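Local coordinates for protein O-methyltransferase family 2 (Planctopirus limnophila, PDB 5I2H) that probably transfers methyl groups from S-adenosyl-L-methionine to hydroxyls of small aromatic molecules, working as a dimer, and here binds the flavone apigenin, at residues D8-P13 with V214-P219; L32-V37 with A117-L122; I45-P50 with I88-L93; W170-R175 with G208-A213. All coordinates share one frame; numbering follows the deposited sequence.

Contact 1 (D8-P13 with V214-P219)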
loop_
_atom_site.group_PDB
_atom_site.type_symbol
_atom_site.label_atom_id
_atom_site.label_comp_id
_atom_site.label_asym_id
_atom_site.label_seq_id
_atom_site.Cartn_x
_atom_site.Cartn_y
_atom_site.Cartn_z
ATOM N N ASP A 8 13.661 12.735 28.047
ATOM C CA ASP A 8 12.254 12.921 28.416
ATOM C C ASP A 8 11.387 11.887 27.706
ATOM O O ASP A 8 11.228 11.953 26.485
ATOM C CB ASP A 8 11.836 14.338 28.041
ATOM C CG ASP A 8 10.427 14.706 28.515
ATOM O OD1 ASP A 8 9.637 13.839 28.955
ATOM O OD2 ASP A 8 10.119 15.920 28.456
ATOM N N ALA A 9 10.814 10.932 28.450
ATOM C CA ALA A 9 9.956 9.912 27.851
ATOM C C ALA A 9 8.474 10.258 27.960
ATOM O O ALA A 9 7.623 9.443 27.552
ATOM C CB ALA A 9 10.210 8.532 28.497
ATOM N N LEU A 10 8.141 11.448 28.485
ATOM C CA LEU A 10 6.746 11.841 28.676
ATOM C C LEU A 10 6.255 12.873 27.679
ATOM O O LEU A 10 5.034 12.996 27.490
ATOM C CB LEU A 10 6.527 12.395 30.090
ATOM C CG LEU A 10 6.743 11.349 31.194
ATOM C CD1 LEU A 10 6.619 11.996 32.564
ATOM C CD2 LEU A 10 5.777 10.152 31.068
ATOM N N ARG A 11 7.155 13.619 27.050
ATOM C CA ARG A 11 6.715 14.622 26.093
ATOM C C ARG A 11 6.050 13.937 24.907
ATOM O O ARG A 11 6.590 12.975 24.346
ATOM C CB ARG A 11 7.899 15.459 25.629
ATOM C CG ARG A 11 7.502 16.533 24.623
ATOM C CD ARG A 11 7.692 17.933 25.178
ATOM N NE ARG A 11 9.084 18.376 25.130
ATOM C CZ ARG A 11 9.557 19.294 24.296
ATOM N NH1 ARG A 11 10.838 19.636 24.342
ATOM N NH2 ARG A 11 8.752 19.877 23.424
ATOM N N PHE A 12 4.876 14.436 24.520
ATOM C CA PHE A 12 4.172 13.868 23.378
ATOM C C PHE A 12 4.930 14.186 22.086
ATOM O O PHE A 12 5.537 15.250 21.965
ATOM C CB PHE A 12 2.753 14.421 23.262
ATOM C CG PHE A 12 1.902 14.163 24.461
ATOM C CD1 PHE A 12 1.838 12.902 25.047
ATOM C CD2 PHE A 12 1.164 15.194 25.014
ATOM C CE1 PHE A 12 1.035 12.670 26.161
ATOM C CE2 PHE A 12 0.364 14.981 26.126
ATOM C CZ PHE A 12 0.294 13.714 26.702
ATOM N N PRO A 13 4.934 13.289 21.105
ATOM C CA PRO A 13 5.598 13.618 19.844
ATOM C C PRO A 13 4.900 14.781 19.169
ATOM O O PRO A 13 3.681 14.977 19.329
ATOM C CB PRO A 13 5.485 12.323 19.030
ATOM C CG PRO A 13 4.556 11.482 19.712
ATOM C CD PRO A 13 4.395 11.920 21.134
ATOM N N VAL A 214 6.374 5.100 32.129
ATOM C CA VAL A 214 5.532 5.012 33.322
ATOM C C VAL A 214 6.329 5.397 34.564
ATOM O O VAL A 214 5.841 6.131 35.441
ATOM C CB VAL A 214 4.940 3.593 33.434
ATOM C CG1 VAL A 214 4.279 3.376 34.802
ATOM C CG2 VAL A 214 3.930 3.387 32.303
ATOM N N LEU A 215 7.580 4.946 34.650
ATOM C CA LEU A 215 8.369 5.272 35.840
ATOM C C LEU A 215 8.686 6.762 35.934
ATOM O O LEU A 215 8.820 7.280 37.054
ATOM C CB LEU A 215 9.681 4.479 35.865
ATOM C CG LEU A 215 9.546 2.961 36.036
ATOM C CD1 LEU A 215 10.953 2.301 36.095
ATOM C CD2 LEU A 215 8.687 2.581 37.254
ATOM N N GLN A 216 8.860 7.465 34.799
ATOM C CA GLN A 216 9.001 8.923 34.883
ATOM C C GLN A 216 7.708 9.582 35.342
ATOM O O GLN A 216 7.741 10.592 36.065
ATOM C CB GLN A 216 9.442 9.514 33.542
ATOM C CG GLN A 216 10.821 9.071 33.079
ATOM C CD GLN A 216 11.288 9.926 31.931
ATOM O OE1 GLN A 216 10.471 10.600 31.291
ATOM N NE2 GLN A 216 12.597 9.933 31.666
ATOM N N LYS A 217 6.568 9.036 34.950
ATOM C CA LYS A 217 5.304 9.618 35.373
ATOM C C LYS A 217 5.032 9.367 36.851
ATOM O O LYS A 217 4.410 10.202 37.521
ATOM C CB LYS A 217 4.166 9.044 34.543
ATOM C CG LYS A 217 2.810 9.582 35.000
ATOM C CD LYS A 217 1.791 9.480 33.948
ATOM C CE LYS A 217 0.690 10.520 34.225
ATOM N NZ LYS A 217 1.113 11.929 33.890
ATOM N N TYR A 218 5.477 8.220 37.365
ATOM C CA TYR A 218 5.147 7.751 38.709
ATOM C C TYR A 218 6.459 7.527 39.452
ATOM O O TYR A 218 6.988 6.403 39.488
ATOM C CB TYR A 218 4.314 6.475 38.651
ATOM C CG TYR A 218 2.909 6.655 38.119
ATOM C CD1 TYR A 218 1.920 7.251 38.899
ATOM C CD2 TYR A 218 2.568 6.220 36.847
ATOM C CE1 TYR A 218 0.633 7.402 38.431
ATOM C CE2 TYR A 218 1.274 6.365 36.366
ATOM C CZ TYR A 218 0.316 6.960 37.155
ATOM O OH TYR A 218 -0.973 7.094 36.674
ATOM N N PRO A 219 7.011 8.571 40.062
ATOM C CA PRO A 219 8.341 8.459 40.696
ATOM C C PRO A 219 8.423 7.456 41.848
ATOM O O PRO A 219 9.541 7.074 42.241
ATOM C CB PRO A 219 8.598 9.885 41.195
ATOM C CG PRO A 219 7.687 10.745 40.386
ATOM C CD PRO A 219 6.473 9.938 40.108
HETATM O O HOH W 1 10.159 13.202 31.978
#
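Q216 and A9 make the polar link here: the extended side chain of Q216 reaches off its helix, and its OE1 accepts a hydrogen bond from A9 N, at 2.9 Å. The N-H comes in 31° out of the plane of the amide, with an angle of 120° at the oxygen. The CB of A9 sits beside the same oxygen, 3.5 Å from OE1. L10 slides past the Q216 chain in the opposite direction, and L10 CD1 lies over the helix backbone, 3.8 Å from K217 N. Its second methyl, CD2, rests on CB of K217, whose chain crosses that of L10 at about a right angle. The N-terminal arm is thus laid over the last turn of helix 209-217, in the Rossmann-like methyltransferase domain. D8 shapes the arm: with CG anti to the backbone N (chi1 -174°), its OD1 accepts from L10 N at 2.9 Å in an Asx turn and from R11 N, both on one face of the carboxylate. A water donates to both D8 OD1 and Q216 OE1, 2.7 Å from the latter, linking carboxylate and amide. NE2 of Q216 is hydrogen-bonded to K7 O and T242 O.

Contact 2 (L32-V37 with A117-L122). With EDO (1,2-ethanediol), chain D.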
loop_
_atom_site.group_PDB
_atom_site.type_symbol
_atom_site.label_atom_id
_atom_site.label_comp_id
_atom_site.label_asym_id
_atom_site.label_seq_id
_atom_site.Cartn_x
_atom_site.Cartn_y
_atom_site.Cartn_z
ATOM N N LEU A 32 -1.620 -9.587 -1.083
ATOM C CA LEU A 32 -2.832 -10.357 -0.819
ATOM C C LEU A 32 -3.738 -10.390 -2.051
ATOM O O LEU A 32 -4.377 -11.411 -2.333
ATOM C CB LEU A 32 -3.583 -9.800 0.385
ATOM C CG LEU A 32 -4.812 -10.664 0.787
ATOM C CD1 LEU A 32 -4.433 -12.080 1.188
ATOM C CD2 LEU A 32 -5.540 -10.053 1.936
ATOM N N LEU A 33 -3.793 -9.283 -2.803
ATOM C CA LEU A 33 -4.565 -9.266 -4.051
ATOM C C LEU A 33 -4.018 -10.285 -5.036
ATOM O O LEU A 33 -4.775 -11.105 -5.583
ATOM C CB LEU A 33 -4.563 -7.857 -4.677
ATOM C CG LEU A 33 -5.540 -6.906 -3.993
ATOM C CD1 LEU A 33 -5.220 -5.472 -4.429
ATOM C CD2 LEU A 33 -7.001 -7.279 -4.283
ATOM N N ALA A 34 -2.696 -10.252 -5.274
ATOM C CA ALA A 34 -2.097 -11.180 -6.236
ATOM C C ALA A 34 -2.209 -12.623 -5.757
ATOM O O ALA A 34 -2.484 -13.527 -6.562
ATOM C CB ALA A 34 -0.631 -10.800 -6.510
ATOM N N ALA A 35 -1.969 -12.873 -4.464
ATOM C CA ALA A 35 -2.132 -14.232 -3.929
ATOM C C ALA A 35 -3.563 -14.723 -4.126
ATOM O O ALA A 35 -3.792 -15.875 -4.517
ATOM C CB ALA A 35 -1.761 -14.264 -2.440
ATOM N N SER A 36 -4.544 -13.857 -3.863
ATOM C CA SER A 36 -5.939 -14.292 -3.873
ATOM C C SER A 36 -6.452 -14.502 -5.288
ATOM O O SER A 36 -7.230 -15.442 -5.539
ATOM C CB SER A 36 -6.794 -13.265 -3.151
ATOM O OG SER A 36 -6.349 -13.171 -1.821
ATOM N N VAL A 37 -6.047 -13.640 -6.224
ATOM C CA VAL A 37 -6.494 -13.789 -7.611
ATOM C C VAL A 37 -5.753 -14.923 -8.300
ATOM O O VAL A 37 -6.369 -15.818 -8.913
ATOM C CB VAL A 37 -6.290 -12.465 -8.382
ATOM C CG1 VAL A 37 -6.495 -12.665 -9.911
ATOM C CG2 VAL A 37 -7.184 -11.384 -7.841
ATOM N N ALA A 117 8.516 -11.636 -5.687
ATOM C CA ALA A 117 9.041 -12.314 -4.504
ATOM C C ALA A 117 8.111 -12.119 -3.307
ATOM O O ALA A 117 7.873 -13.060 -2.535
ATOM C CB ALA A 117 10.452 -11.804 -4.190
ATOM N N GLY A 118 7.555 -10.915 -3.152
ATOM C CA GLY A 118 6.632 -10.672 -2.055
ATOM C C GLY A 118 5.367 -11.514 -2.141
ATOM O O GLY A 118 4.916 -12.079 -1.139
ATOM N N THR A 119 4.767 -11.600 -3.329
ATOM C CA THR A 119 3.566 -12.409 -3.463
ATOM C C THR A 119 3.872 -13.875 -3.193
ATOM O O THR A 119 3.152 -14.539 -2.443
ATOM C CB THR A 119 2.967 -12.243 -4.858
ATOM O OG1 THR A 119 2.607 -10.871 -5.020
ATOM C CG2 THR A 119 1.722 -13.113 -4.993
ATOM N N LEU A 120 4.937 -14.404 -3.820
ATOM C CA LEU A 120 5.295 -15.803 -3.601
ATOM C C LEU A 120 5.564 -16.099 -2.127
ATOM O O LEU A 120 5.180 -17.165 -1.630
ATOM C CB LEU A 120 6.520 -16.171 -4.442
ATOM C CG LEU A 120 6.256 -16.094 -5.945
ATOM C CD1 LEU A 120 7.548 -16.360 -6.709
ATOM C CD2 LEU A 120 5.159 -17.132 -6.299
ATOM N N ALA A 121 6.238 -15.175 -1.419
ATOM C CA ALA A 121 6.498 -15.375 0.004
ATOM C C ALA A 121 5.196 -15.458 0.781
ATOM O O ALA A 121 5.041 -16.303 1.676
ATOM C CB ALA A 121 7.373 -14.244 0.549
ATOM N N LEU A 122 4.244 -14.573 0.468
ATOM C CA LEU A 122 2.998 -14.594 1.216
ATOM C C LEU A 122 2.219 -15.861 0.913
ATOM O O LEU A 122 1.633 -16.454 1.827
ATOM C CB LEU A 122 2.171 -13.343 0.917
ATOM C CG LEU A 122 0.781 -13.321 1.570
ATOM C CD1 LEU A 122 0.893 -13.252 3.074
ATOM C CD2 LEU A 122 -0.083 -12.150 1.049
HETATM C C1 EDO D . 10.610 -8.896 -6.558
HETATM O O1 EDO D . 10.037 -9.976 -7.292
HETATM C C2 EDO D . 10.027 -7.552 -6.947
HETATM O O2 EDO D . 8.763 -7.418 -6.274
#
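T119 meets A34 and A35 where helices 26-39 and 117-128 pass each other, their local axes 8.8 Å apart at an angle of -61°. All the contact between the two segments is van der Waals packing; no hydrogen bond joins them. T119 sets both of its branches against CB of A34, with OG1 and CG2 each 3.6 Å from that methyl. Standing anti to the backbone N of T119, the methyl branch CG2 points at the other helix, 3.7 Å from A35 N. One turn on, L122 contributes a single methyl. Its CD2 lies 3.7 Å from L32 N and rests more loosely against CB of L32 and CB of A35. The small side chains of A34 and A35 let T119 come close to the opposing backbone.

The polar groups find their partners elsewhere. OG1 of T119 is hydrogen-bonded to A113 O and S116 OG, just ahead of its helix, while S36 OG donates a hydrogen bond to L32 O, at 2.7 Å, an oxygen that also accepts S36 N from the opposite face of its plane. At the helix start, A117 N donates an almost straight bond to O1 of an ethanediol, probably from the crystallisation liquor, at 2.8 Å.

Two crossed helices packed through small residues thus form part of the largely helical dimerisation region of this methyltransferase family, with A117 meeting A117 of the second subunit beside them.

Contact 3 (I45-P50 with I88-L93)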
loop_
_atom_site.group_PDB
_atom_site.type_symbol
_atom_site.label_atom_id
_atom_site.label_comp_id
_atom_site.label_asym_id
_atom_site.label_seq_id
_atom_site.Cartn_x
_atom_site.Cartn_y
_atom_site.Cartn_z
ATOM N N ILE A 45 -13.798 -19.096 -6.515
ATOM C CA ILE A 45 -14.445 -20.072 -5.643
ATOM C C ILE A 45 -15.694 -19.475 -5.001
ATOM O O ILE A 45 -16.786 -20.053 -5.063
ATOM C CB ILE A 45 -13.452 -20.585 -4.592
ATOM C CG1 ILE A 45 -12.410 -21.473 -5.274
ATOM C CG2 ILE A 45 -14.193 -21.311 -3.468
ATOM C CD1 ILE A 45 -11.253 -21.862 -4.380
ATOM N N LEU A 46 -15.567 -18.292 -4.401
ATOM C CA LEU A 46 -16.704 -17.751 -3.672
ATOM C C LEU A 46 -17.801 -17.249 -4.603
ATOM O O LEU A 46 -18.969 -17.169 -4.190
ATOM C CB LEU A 46 -16.226 -16.651 -2.723
ATOM C CG LEU A 46 -15.590 -17.182 -1.427
ATOM C CD1 LEU A 46 -14.891 -16.043 -0.720
ATOM C CD2 LEU A 46 -16.626 -17.780 -0.491
ATOM N N ASN A 47 -17.459 -16.954 -5.860
ATOM C CA ASN A 47 -18.477 -16.576 -6.834
ATOM C C ASN A 47 -19.529 -17.657 -7.014
ATOM O O ASN A 47 -20.689 -17.353 -7.318
ATOM C CB ASN A 47 -17.842 -16.286 -8.177
ATOM C CG ASN A 47 -18.861 -15.888 -9.199
ATOM O OD1 ASN A 47 -19.002 -16.544 -10.244
ATOM N ND2 ASN A 47 -19.643 -14.851 -8.882
ATOM N N GLU A 48 -19.136 -18.921 -6.866
ATOM C CA GLU A 48 -20.090 -20.012 -6.983
ATOM C C GLU A 48 -21.190 -19.911 -5.950
ATOM O O GLU A 48 -22.355 -20.200 -6.246
ATOM C CB GLU A 48 -19.388 -21.347 -6.801
ATOM C CG GLU A 48 -18.260 -21.589 -7.724
ATOM C CD GLU A 48 -17.906 -23.069 -7.754
ATOM O OE1 GLU A 48 -18.839 -23.887 -7.576
ATOM O OE2 GLU A 48 -16.711 -23.399 -7.929
ATOM N N SER A 49 -20.831 -19.564 -4.719
ATOM C CA SER A 49 -21.744 -19.608 -3.593
ATOM C C SER A 49 -21.041 -19.091 -2.345
ATOM O O SER A 49 -19.837 -19.320 -2.166
ATOM C CB SER A 49 -22.246 -21.035 -3.369
ATOM O OG SER A 49 -22.425 -21.262 -2.000
ATOM N N PRO A 50 -21.753 -18.394 -1.462
ATOM C CA PRO A 50 -21.162 -18.044 -0.168
ATOM C C PRO A 50 -20.770 -19.308 0.591
ATOM O O PRO A 50 -21.387 -20.361 0.438
ATOM C CB PRO A 50 -22.281 -17.274 0.548
ATOM C CG PRO A 50 -23.279 -16.951 -0.473
ATOM C CD PRO A 50 -23.138 -17.924 -1.597
ATOM N N ILE A 88 -19.398 -16.199 4.239
ATOM C CA ILE A 88 -18.510 -15.261 3.553
ATOM C C ILE A 88 -18.921 -15.211 2.085
ATOM O O ILE A 88 -19.029 -16.258 1.432
ATOM C CB ILE A 88 -17.037 -15.677 3.699
ATOM C CG1 ILE A 88 -16.647 -15.797 5.186
ATOM C CG2 ILE A 88 -16.117 -14.691 2.957
ATOM C CD1 ILE A 88 -15.467 -16.707 5.427
ATOM N N ASP A 89 -19.139 -14.007 1.562
ATOM C CA ASP A 89 -19.562 -13.822 0.171
ATOM C C ASP A 89 -18.740 -12.738 -0.525
ATOM O O ASP A 89 -18.094 -11.913 0.116
ATOM C CB ASP A 89 -21.048 -13.459 0.101
ATOM C CG ASP A 89 -21.668 -13.724 -1.264
ATOM O OD1 ASP A 89 -20.993 -14.302 -2.167
ATOM O OD2 ASP A 89 -22.846 -13.356 -1.420
ATOM N N LEU A 90 -18.802 -12.721 -1.859
ATOM C CA LEU A 90 -18.221 -11.604 -2.600
ATOM C C LEU A 90 -19.092 -10.366 -2.464
ATOM O O LEU A 90 -20.316 -10.462 -2.361
ATOM C CB LEU A 90 -18.083 -11.938 -4.087
ATOM C CG LEU A 90 -17.250 -13.152 -4.455
ATOM C CD1 LEU A 90 -17.170 -13.279 -5.996
ATOM C CD2 LEU A 90 -15.852 -13.033 -3.828
ATOM N N THR A 91 -18.448 -9.186 -2.488
ATOM C CA THR A 91 -19.156 -7.950 -2.768
ATOM C C THR A 91 -19.293 -7.776 -4.280
ATOM O O THR A 91 -18.570 -8.403 -5.058
ATOM C CB THR A 91 -18.406 -6.746 -2.206
ATOM O OG1 THR A 91 -17.165 -6.678 -2.897
ATOM C CG2 THR A 91 -18.134 -6.903 -0.694
ATOM N N PRO A 92 -20.198 -6.908 -4.718
ATOM C CA PRO A 92 -20.294 -6.647 -6.158
ATOM C C PRO A 92 -18.980 -6.207 -6.763
ATOM O O PRO A 92 -18.656 -6.609 -7.883
ATOM C CB PRO A 92 -21.366 -5.547 -6.244
ATOM C CG PRO A 92 -22.239 -5.800 -5.047
ATOM C CD PRO A 92 -21.313 -6.306 -3.962
ATOM N N LEU A 93 -18.197 -5.415 -6.030
ATOM C CA LEU A 93 -16.915 -4.965 -6.550
ATOM C C LEU A 93 -16.018 -6.149 -6.919
ATOM O O LEU A 93 -15.441 -6.175 -8.008
ATOM C CB LEU A 93 -16.248 -4.056 -5.525
ATOM C CG LEU A 93 -14.919 -3.423 -5.888
ATOM C CD1 LEU A 93 -15.178 -2.364 -6.948
ATOM C CD2 LEU A 93 -14.259 -2.821 -4.624
HETATM O O HOH W 2 -21.492 -15.958 -4.162
#
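L46 and L90 face each other with the same first torsion, CG anti to the carbonyl carbon in both (chi1 -79° and -58°), whereas D89 next door has its CG anti to the backbone N (-160°), which lays its carboxylate alongside the ring of P50. The leucine torsions bring CD2 of L90 to 3.8 Å from CB of L46, while CD1 of L90 slips under the backbone of N47, 3.6 Å from its CA. L46 in turn reaches obliquely across I88, its CD1 against I88 CG2 and its CD2 close to the I88 carbonyl. Helix 42-48 is thereby packed on strand 88-90, one arm of the two-stranded antiparallel wing of a winged-helix-like dimerisation domain, with L80 of the partner strand touching L46, I88 and L90. P50, after the helix, runs side by side with D89, its CG 3.7 Å from CG of the carboxylate, and its CA makes a C-H...O contact with I88 O at 3.2 Å. A water bridges L46 O and the wing, donating to L46 O at 2.8 Å and to D89 OD1 at 2.6 Å. The same OD1 forms a salt bridge with R95 and takes a weak bond from L90 N. With an alanine here, R95 would probably lose its charged mate, the water one of its two acceptors, and the ring of P50 the flat group it lies beside.

Contact 4 (W170-R175 with G208-A213)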
loop_
_atom_site.group_PDB
_atom_site.type_symbol
_atom_site.label_atom_id
_atom_site.label_comp_id
_atom_site.label_asym_id
_atom_site.label_seq_id
_atom_site.Cartn_x
_atom_site.Cartn_y
_atom_site.Cartn_z
ATOM N N TRP A 170 9.035 4.954 21.229
ATOM C CA TRP A 170 9.239 6.348 21.637
ATOM C C TRP A 170 8.061 7.218 21.209
ATOM O O TRP A 170 7.759 8.219 21.865
ATOM C CB TRP A 170 10.531 6.939 21.058
ATOM C CG TRP A 170 11.795 6.351 21.614
ATOM C CD1 TRP A 170 12.767 5.678 20.900
ATOM C CD2 TRP A 170 12.263 6.391 22.986
ATOM N NE1 TRP A 170 13.767 5.269 21.748
ATOM C CE2 TRP A 170 13.501 5.703 23.021
ATOM C CE3 TRP A 170 11.747 6.924 24.188
ATOM C CZ2 TRP A 170 14.243 5.549 24.217
ATOM C CZ3 TRP A 170 12.488 6.787 25.359
ATOM C CH2 TRP A 170 13.708 6.094 25.366
ATOM N N ASN A 171 7.384 6.858 20.113
ATOM C CA ASN A 171 6.223 7.633 19.692
ATOM C C ASN A 171 4.975 7.337 20.509
ATOM O O ASN A 171 4.115 8.214 20.623
ATOM C CB ASN A 171 5.906 7.380 18.219
ATOM C CG ASN A 171 6.802 8.190 17.304
ATOM O OD1 ASN A 171 6.482 9.349 16.985
ATOM N ND2 ASN A 171 7.964 7.618 16.914
ATOM N N VAL A 172 4.820 6.128 21.036
ATOM C CA VAL A 172 3.566 5.723 21.671
ATOM C C VAL A 172 3.677 5.739 23.198
ATOM O O VAL A 172 2.685 5.992 23.887
ATOM C CB VAL A 172 3.128 4.327 21.189
ATOM C CG1 VAL A 172 1.771 3.924 21.858
ATOM C CG2 VAL A 172 3.010 4.309 19.638
ATOM N N ALA A 173 4.868 5.458 23.742
ATOM C CA ALA A 173 4.976 5.363 25.196
ATOM C C ALA A 173 4.531 6.643 25.916
ATOM O O ALA A 173 3.901 6.519 26.982
ATOM C CB ALA A 173 6.405 4.975 25.619
ATOM N N PRO A 174 4.754 7.868 25.390
ATOM C CA PRO A 174 4.228 9.054 26.100
ATOM C C PRO A 174 2.712 9.035 26.262
ATOM O O PRO A 174 2.191 9.404 27.338
ATOM C CB PRO A 174 4.686 10.228 25.220
ATOM C CG PRO A 174 5.962 9.714 24.537
ATOM C CD PRO A 174 5.651 8.241 24.269
ATOM N N ARG A 175 1.985 8.641 25.207
ATOM C CA ARG A 175 0.539 8.476 25.318
ATOM C C ARG A 175 0.200 7.394 26.331
ATOM O O ARG A 175 -0.635 7.591 27.223
ATOM C CB ARG A 175 -0.059 8.109 23.960
ATOM C CG ARG A 175 0.137 9.128 22.893
ATOM C CD ARG A 175 -0.590 10.399 23.209
ATOM N NE ARG A 175 -0.176 11.484 22.329
ATOM C CZ ARG A 175 -0.632 12.719 22.473
ATOM N NH1 ARG A 175 -1.490 12.986 23.460
ATOM N NH2 ARG A 175 -0.237 13.672 21.647
ATOM N N GLY A 208 11.823 -1.908 26.806
ATOM C CA GLY A 208 11.322 -1.482 28.103
ATOM C C GLY A 208 10.893 -0.021 28.151
ATOM O O GLY A 208 10.657 0.543 29.234
ATOM N N ILE A 209 10.782 0.598 26.977
ATOM C CA ILE A 209 10.517 2.033 26.888
ATOM C C ILE A 209 9.172 2.377 27.511
ATOM O O ILE A 209 9.031 3.436 28.146
ATOM C CB ILE A 209 10.612 2.470 25.422
ATOM C CG1 ILE A 209 12.096 2.487 25.006
ATOM C CG2 ILE A 209 9.998 3.851 25.192
ATOM C CD1 ILE A 209 12.273 2.538 23.491
ATOM N N TYR A 210 8.155 1.511 27.336
ATOM C CA TYR A 210 6.859 1.828 27.931
ATOM C C TYR A 210 6.965 1.909 29.445
ATOM O O TYR A 210 6.354 2.788 30.071
ATOM C CB TYR A 210 5.796 0.810 27.521
ATOM C CG TYR A 210 5.446 0.921 26.046
ATOM C CD1 TYR A 210 4.487 1.818 25.598
ATOM C CD2 TYR A 210 6.083 0.128 25.092
ATOM C CE1 TYR A 210 4.182 1.929 24.245
ATOM C CE2 TYR A 210 5.775 0.230 23.735
ATOM C CZ TYR A 210 4.813 1.125 23.320
ATOM O OH TYR A 210 4.502 1.245 21.975
ATOM N N THR A 211 7.714 0.975 30.048
ATOM C CA THR A 211 7.907 0.992 31.495
ATOM C C THR A 211 8.706 2.208 31.930
ATOM O O THR A 211 8.370 2.831 32.945
ATOM C CB THR A 211 8.592 -0.294 31.938
ATOM O OG1 THR A 211 7.722 -1.384 31.620
ATOM C CG2 THR A 211 8.858 -0.295 33.444
HETATM N N MSE A 212 9.752 2.578 31.172
HETATM C CA MSE A 212 10.530 3.760 31.532
HETATM C C MSE A 212 9.650 5.020 31.528
HETATM O O MSE A 212 9.781 5.849 32.432
HETATM C CB MSE A 212 11.733 3.938 30.610
HETATM C CG MSE A 212 12.680 2.759 30.714
HETATM SE SE MSE A 212 13.932 2.861 29.258
HETATM C CE MSE A 212 14.460 0.970 29.387
ATOM N N ALA A 213 8.751 5.168 30.545
ATOM C CA ALA A 213 7.837 6.309 30.576
ATOM C C ALA A 213 6.950 6.269 31.819
ATOM O O ALA A 213 6.768 7.289 32.501
ATOM C CB ALA A 213 7.001 6.355 29.299
#
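I209 and W170 make the first layer of this interface, and the isoleucine is the chain to follow. From CB, the CG2 branch stands anti to the backbone N and drops between the helices, 3.8 Å from CB of A173 and 3.7 Å from CE3 of W170. The other branch leaves CB with CG1 anti to the carbonyl carbon (chi1 -74°) and lies along the benzo half of the indole, I209 CG1 being 3.8 Å from CZ2 of W170. At its tip, I209 CD1 ends over the ring face near the shared bond: CE2 of W170 is 3.4 Å away, and the centroid of the five-membered ring 3.7 Å, 23° off the normal, a CH-pi contact. The two side chains cross at about a right angle.

On the next residue, Y210 brings CD1 to 3.6 Å from CA of A173 and carries OH to CB of V172 at 3.5 Å, with CG1 of V172 at the ring edge. A213 closes the row, its CB against CB of A173. A173, small and central, lets the local axes of the two helices approach to 8.6 Å, crossing at -37°. A serine in place of W170 would probably leave I209 CD1 without the flat surface it rests on and K7 without its cation-pi partner.

Helix 209-217 follows the first strand of the methyltransferase sheet, and G208 occupies its N-cap position. No hydrogen bond joins the two segments, so the join rests on fit and dispersion, with the indole's pi face adding a weakly polar attraction for the methyl group.

How the contacts relate
From the N terminus, contact 1 opens first and closes last, and the other three lie within its span: residues 8-13 wait some 200 residues for 214-219. Contact 2 opens on helix 26-39 and shuts at helix 117-128, and contact 3 lies wholly inside it, tying helix 42-48 to the 88-90 strand. Contact 4 comes later, in series with both; none cross. Contacts 2 and 3 hold together the dimerisation region, whereas contact 1 ties the N-terminal arm, and contact 4 helix 154-179, to helix 209-217 of the methyltransferase domain. These two, with centres about 7 Å apart, touch directly: L10 CD2 lies 3.4 Å from A213 O.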